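PDB 3RPC: possible metal-dependent hydrolase from Veillonella parvula, which probably acts as a zinc-dependent hydrolase of the metallo-beta-lactamase superfamily, working through a pair of bound zinc ions. Local coordinates for residues A[7-12]-A[223-228]; A[187-192]-A[203-208]. One frame throughout, in Å; residues are numbered along the deposited sequence.

Neither contact lies at the surface: every touching residue in both is buried, and their centres are about 11 Å apart. Contact 1 is face to face, joining strand 6-11 of one sheet to strand 221-225 of the other, and its chemistry is mixed: aliphatic groups meet aromatic rings before the strand ends at a zinc ligand. Contact 2 works within one beta-alpha-beta unit, where the end of strand 186-190 meets the run into helix 207-216, and it rests on backbone oxygens, an isoleucine and two selenomethionines. Strands 221-225 and 186-190 are sheet neighbours, with I223 N and V225 N each 2.8 Å from I187 O and M189 O respectively. The two contacts thus share one sheet beside the metal centre.

Contact 1 of 2, residues A[7-12]-A[223-228]; sequences YTHIRN and IAVHMD. With ZN (zinc ion), chain F.
V225 sets its CG1 against the face of the H9 imidazole in a CH-pi contact, 3.7 Å from the ring centroid. The Y7 OH, hydrogen-bonded to H9 ND1 at 2.8 Å, would help to fix the ring's rotation. Packing is closest towards the strand ends, where N12 CG lies opposite its backbone N (chi1 -160°). This lays the amide along the H226 ring, the planes 62° apart, and places OD1 over one ring face, 3.2 Å from H226 ND1 without a hydrogen bond. N12 ND2 instead bonds to D76 O, so N12 is second-shell to D76 while packing on H226. H226 NE2 binds the zinc ion at 2.3 Å; D76, H77, D168 and two waters complete the site. A further water accepts from N12 N and lies 2.9 Å from M227 O, a likely acceptor. The other end is looser: Y7 CE2 is 4.2 Å from I223 CG2, against 3.4 Å for H9 CE1 to V225 CG1. Such opposed sheets, strand axes 9.7 Å apart here, are the hallmark of the metallo-beta-lactamase fold. Strand 186-190 flanks 221-225, with I188 against Y7, while helix 237-246 covers H9 through R237 and M227 through V240.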
# COMPACT_ATOMS: atom_id res chain seq x y z
N TYR A 7 17.86 -7.14 -19.36
CA TYR A 7 18.09 -6.11 -18.36
C TYR A 7 19.58 -5.79 -18.32
O TYR A 7 20.40 -6.67 -18.07
CB TYR A 7 17.59 -6.55 -16.97
CG TYR A 7 17.93 -5.55 -15.88
CD1 TYR A 7 17.21 -4.37 -15.75
CD2 TYR A 7 19.00 -5.77 -15.02
CE1 TYR A 7 17.53 -3.44 -14.78
CE2 TYR A 7 19.32 -4.84 -14.04
CZ TYR A 7 18.59 -3.68 -13.93
OH TYR A 7 18.92 -2.74 -12.97
N THR A 8 19.92 -4.54 -18.61
CA THR A 8 21.29 -4.09 -18.47
C THR A 8 21.41 -3.29 -17.19
O THR A 8 20.79 -2.23 -17.05
CB THR A 8 21.71 -3.20 -19.65
OG1 THR A 8 21.68 -3.97 -20.86
CG2 THR A 8 23.12 -2.67 -19.42
N HIS A 9 22.18 -3.80 -16.24
CA HIS A 9 22.36 -3.05 -15.02
C HIS A 9 23.30 -1.88 -15.24
O HIS A 9 24.29 -2.02 -15.95
CB HIS A 9 22.89 -3.91 -13.87
CG HIS A 9 22.79 -3.20 -12.57
ND1 HIS A 9 21.60 -2.65 -12.14
CD2 HIS A 9 23.72 -2.87 -11.65
CE1 HIS A 9 21.80 -2.04 -10.99
NE2 HIS A 9 23.07 -2.16 -10.67
N ILE A 10 22.98 -0.72 -14.67
CA ILE A 10 23.85 0.46 -14.83
C ILE A 10 24.61 0.74 -13.53
O ILE A 10 25.83 0.55 -13.46
CB ILE A 10 23.08 1.70 -15.32
CG1 ILE A 10 22.41 1.41 -16.67
CG2 ILE A 10 24.03 2.90 -15.46
CD1 ILE A 10 23.36 1.02 -17.78
N ARG A 11 23.90 1.14 -12.48
CA ARG A 11 24.57 1.48 -11.22
C ARG A 11 23.51 1.72 -10.15
O ARG A 11 22.56 2.43 -10.41
CB ARG A 11 25.45 2.73 -11.39
CG ARG A 11 26.33 3.01 -10.15
CD ARG A 11 27.12 4.32 -10.29
NE ARG A 11 26.22 5.47 -10.45
CZ ARG A 11 26.63 6.71 -10.70
NH1 ARG A 11 27.93 6.98 -10.81
NH2 ARG A 11 25.74 7.69 -10.84
N ASN A 12 23.71 1.15 -8.97
CA ASN A 12 22.73 1.21 -7.88
C ASN A 12 21.39 0.59 -8.31
O ASN A 12 21.34 -0.61 -8.58
CB ASN A 12 22.54 2.64 -7.35
CG ASN A 12 21.93 2.68 -5.96
OD1 ASN A 12 22.31 1.90 -5.07
ND2 ASN A 12 20.99 3.59 -5.74
N ILE A 223 17.25 -10.95 -9.73
CA ILE A 223 18.37 -10.07 -10.05
C ILE A 223 18.52 -9.09 -8.90
O ILE A 223 17.61 -8.30 -8.64
CB ILE A 223 18.11 -9.29 -11.37
CG1 ILE A 223 17.92 -10.28 -12.53
CG2 ILE A 223 19.27 -8.34 -11.67
CD1 ILE A 223 17.53 -9.63 -13.87
N ALA A 224 19.65 -9.16 -8.19
CA ALA A 224 19.89 -8.31 -7.03
C ALA A 224 20.72 -7.09 -7.38
O ALA A 224 21.82 -7.21 -7.95
CB ALA A 224 20.57 -9.12 -5.92
N VAL A 225 20.20 -5.91 -7.04
CA VAL A 225 20.85 -4.64 -7.36
C VAL A 225 20.80 -3.67 -6.17
O VAL A 225 20.57 -4.10 -5.04
CB VAL A 225 20.22 -4.00 -8.63
CG1 VAL A 225 20.38 -4.93 -9.83
CG2 VAL A 225 18.74 -3.67 -8.40
N HIS A 226 21.04 -2.39 -6.43
CA HIS A 226 21.03 -1.35 -5.38
C HIS A 226 22.21 -1.52 -4.41
O HIS A 226 22.08 -1.31 -3.21
CB HIS A 226 19.68 -1.31 -4.64
CG HIS A 226 19.35 0.01 -4.01
ND1 HIS A 226 20.15 0.60 -3.05
CD2 HIS A 226 18.31 0.86 -4.19
CE1 HIS A 226 19.62 1.75 -2.68
NE2 HIS A 226 18.50 1.93 -3.36
N MSE A 227 23.37 -1.86 -4.96
CA MSE A 227 24.55 -2.10 -4.13
C MSE A 227 25.80 -1.36 -4.60
O MSE A 227 25.88 -0.91 -5.74
CB MSE A 227 24.84 -3.60 -4.06
CG MSE A 227 23.77 -4.35 -3.27
SE MSE A 227 23.95 -6.29 -3.27
CE MSE A 227 23.25 -6.64 -5.04
N ASP A 228 26.75 -1.26 -3.67
CA ASP A 228 28.10 -0.78 -3.96
C ASP A 228 28.11 0.61 -4.60
O ASP A 228 29.01 0.91 -5.40
CB ASP A 228 28.84 -1.77 -4.87
CG ASP A 228 28.96 -3.18 -4.28
OD1 ASP A 228 28.60 -3.39 -3.12
OD2 ASP A 228 29.42 -4.08 -5.01
ZN ZN F . 17.18 3.70 -2.87
O HOH W 1 25.45 -1.01 -8.57
O HOH W 2 16.55 5.70 -1.92
O HOH W 3 17.81 3.26 -0.43

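Contact 2 of 2, residues A[187-192]-A[203-208]; sequences IIMNTG and IIMGTK
I204 brings its CD1 over the turn that follows strand 186-190, 3.8 Å from G192 N and nearly as close to N190 O. CG1 takes the place between the backbone N and the carbonyl carbon, which directs the extended branch to this turn. The apolar cover has a price, for G192 N is buried with no polar partner. I204 also touches H132 and D168, two zinc ligands, and thereby lines the wall of the metal site.

M205 follows, and its backbone makes the single hydrogen bond between the segments, a weak one from M205 N to N190 O at 3.3 Å and 134°. Its carbonyl turns to the strand end as well, accepting a CA-H...O contact in which T191 CA is 3.3 Å from M205 O. The selenomethionine side chain is extended beyond CG and crosses that of M189 at about a right angle. M189 bends at its last torsion (chi3 61°), which brings its CE to M205 SE, 3.6 Å away.

G206 comes last. Its CA makes a long but nearly straight CA-H...O contact (173° at the hydrogen) with T191 O, 3.6 Å away, so the chain passes close to the turn where it starts helix 207-216. G206 is the N-cap, and its N-H is bonded by D209 OD2; that is one half of a capping box, the other half needing a side chain that glycine lacks.

These joints belong to a beta-alpha-beta crossover. Strand 186-190 lies parallel to 221-225, with N190 leaning on V225 and, by ND2, weakly bonded to D168. Helix 207-216 packs on the sheet through M213 against I187 and M189, and helix 237-246 adjoins it, with V240 touching both T191 and T207.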
# COMPACT_ATOMS: atom_id res chain seq x y z
N ILE A 187 12.59 -11.10 -11.26
CA ILE A 187 12.36 -10.26 -10.09
C ILE A 187 13.60 -9.46 -9.77
O ILE A 187 14.64 -10.02 -9.41
CB ILE A 187 11.95 -11.14 -8.88
CG1 ILE A 187 10.72 -11.98 -9.25
CG2 ILE A 187 11.70 -10.28 -7.63
CD1 ILE A 187 10.34 -13.01 -8.17
N ILE A 188 13.51 -8.14 -9.93
CA ILE A 188 14.65 -7.25 -9.71
C ILE A 188 14.48 -6.62 -8.33
O ILE A 188 13.51 -5.90 -8.09
CB ILE A 188 14.70 -6.15 -10.80
CG1 ILE A 188 14.80 -6.79 -12.19
CG2 ILE A 188 15.87 -5.22 -10.57
CD1 ILE A 188 14.53 -5.81 -13.33
N MSE A 189 15.42 -6.92 -7.43
CA MSE A 189 15.32 -6.57 -6.02
C MSE A 189 16.43 -5.63 -5.57
O MSE A 189 17.58 -5.80 -5.97
CB MSE A 189 15.45 -7.83 -5.16
CG MSE A 189 14.55 -8.99 -5.55
SE MSE A 189 14.98 -10.54 -4.44
CE MSE A 189 14.58 -9.80 -2.67
N ASN A 190 16.08 -4.65 -4.75
CA ASN A 190 17.04 -3.73 -4.16
C ASN A 190 17.53 -4.29 -2.83
O ASN A 190 16.82 -4.22 -1.83
CB ASN A 190 16.40 -2.36 -3.98
CG ASN A 190 16.13 -1.68 -5.32
OD1 ASN A 190 16.72 -2.05 -6.34
ND2 ASN A 190 15.24 -0.68 -5.32
N THR A 191 18.73 -4.87 -2.83
CA THR A 191 19.16 -5.71 -1.72
C THR A 191 20.37 -5.16 -0.97
O THR A 191 21.04 -5.91 -0.24
CB THR A 191 19.46 -7.15 -2.18
OG1 THR A 191 20.57 -7.14 -3.11
CG2 THR A 191 18.26 -7.75 -2.86
N GLY A 192 20.63 -3.87 -1.11
CA GLY A 192 21.76 -3.25 -0.45
C GLY A 192 21.59 -3.00 1.05
O GLY A 192 22.53 -2.56 1.70
N ILE A 203 15.72 0.16 5.49
CA ILE A 203 14.67 0.77 4.69
C ILE A 203 14.42 0.06 3.36
O ILE A 203 13.48 0.40 2.65
CB ILE A 203 14.97 2.25 4.41
CG1 ILE A 203 16.31 2.39 3.67
CG2 ILE A 203 14.95 3.05 5.71
CD1 ILE A 203 16.62 3.82 3.21
N ILE A 204 15.28 -0.89 3.00
CA ILE A 204 15.05 -1.71 1.81
C ILE A 204 15.32 -3.16 2.17
O ILE A 204 15.29 -3.53 3.34
CB ILE A 204 15.89 -1.25 0.58
CG1 ILE A 204 17.39 -1.26 0.87
CG2 ILE A 204 15.46 0.15 0.13
CD1 ILE A 204 18.28 -0.96 -0.36
N MSE A 205 15.54 -3.99 1.16
CA MSE A 205 15.78 -5.42 1.39
C MSE A 205 17.26 -5.78 1.52
O MSE A 205 18.15 -4.95 1.29
CB MSE A 205 15.13 -6.23 0.27
CG MSE A 205 13.62 -6.28 0.38
SE MSE A 205 12.80 -6.98 -1.23
CE MSE A 205 10.96 -6.96 -0.61
N GLY A 206 17.52 -7.02 1.94
CA GLY A 206 18.86 -7.57 2.02
C GLY A 206 18.85 -9.07 1.76
O GLY A 206 17.95 -9.59 1.11
N THR A 207 19.85 -9.77 2.29
CA THR A 207 19.99 -11.19 2.01
C THR A 207 18.80 -12.03 2.52
O THR A 207 18.41 -12.99 1.85
CB THR A 207 21.30 -11.76 2.57
OG1 THR A 207 21.44 -11.38 3.95
CG2 THR A 207 22.49 -11.24 1.77
N LYS A 208 18.23 -11.67 3.66
CA LYS A 208 17.08 -12.43 4.16
C LYS A 208 15.97 -12.49 3.11
O LYS A 208 15.34 -13.53 2.90
CB LYS A 208 16.54 -11.82 5.45
CG LYS A 208 15.51 -12.66 6.15
CD LYS A 208 15.16 -12.08 7.52
CE LYS A 208 16.41 -11.73 8.32
NZ LYS A 208 17.16 -12.92 8.81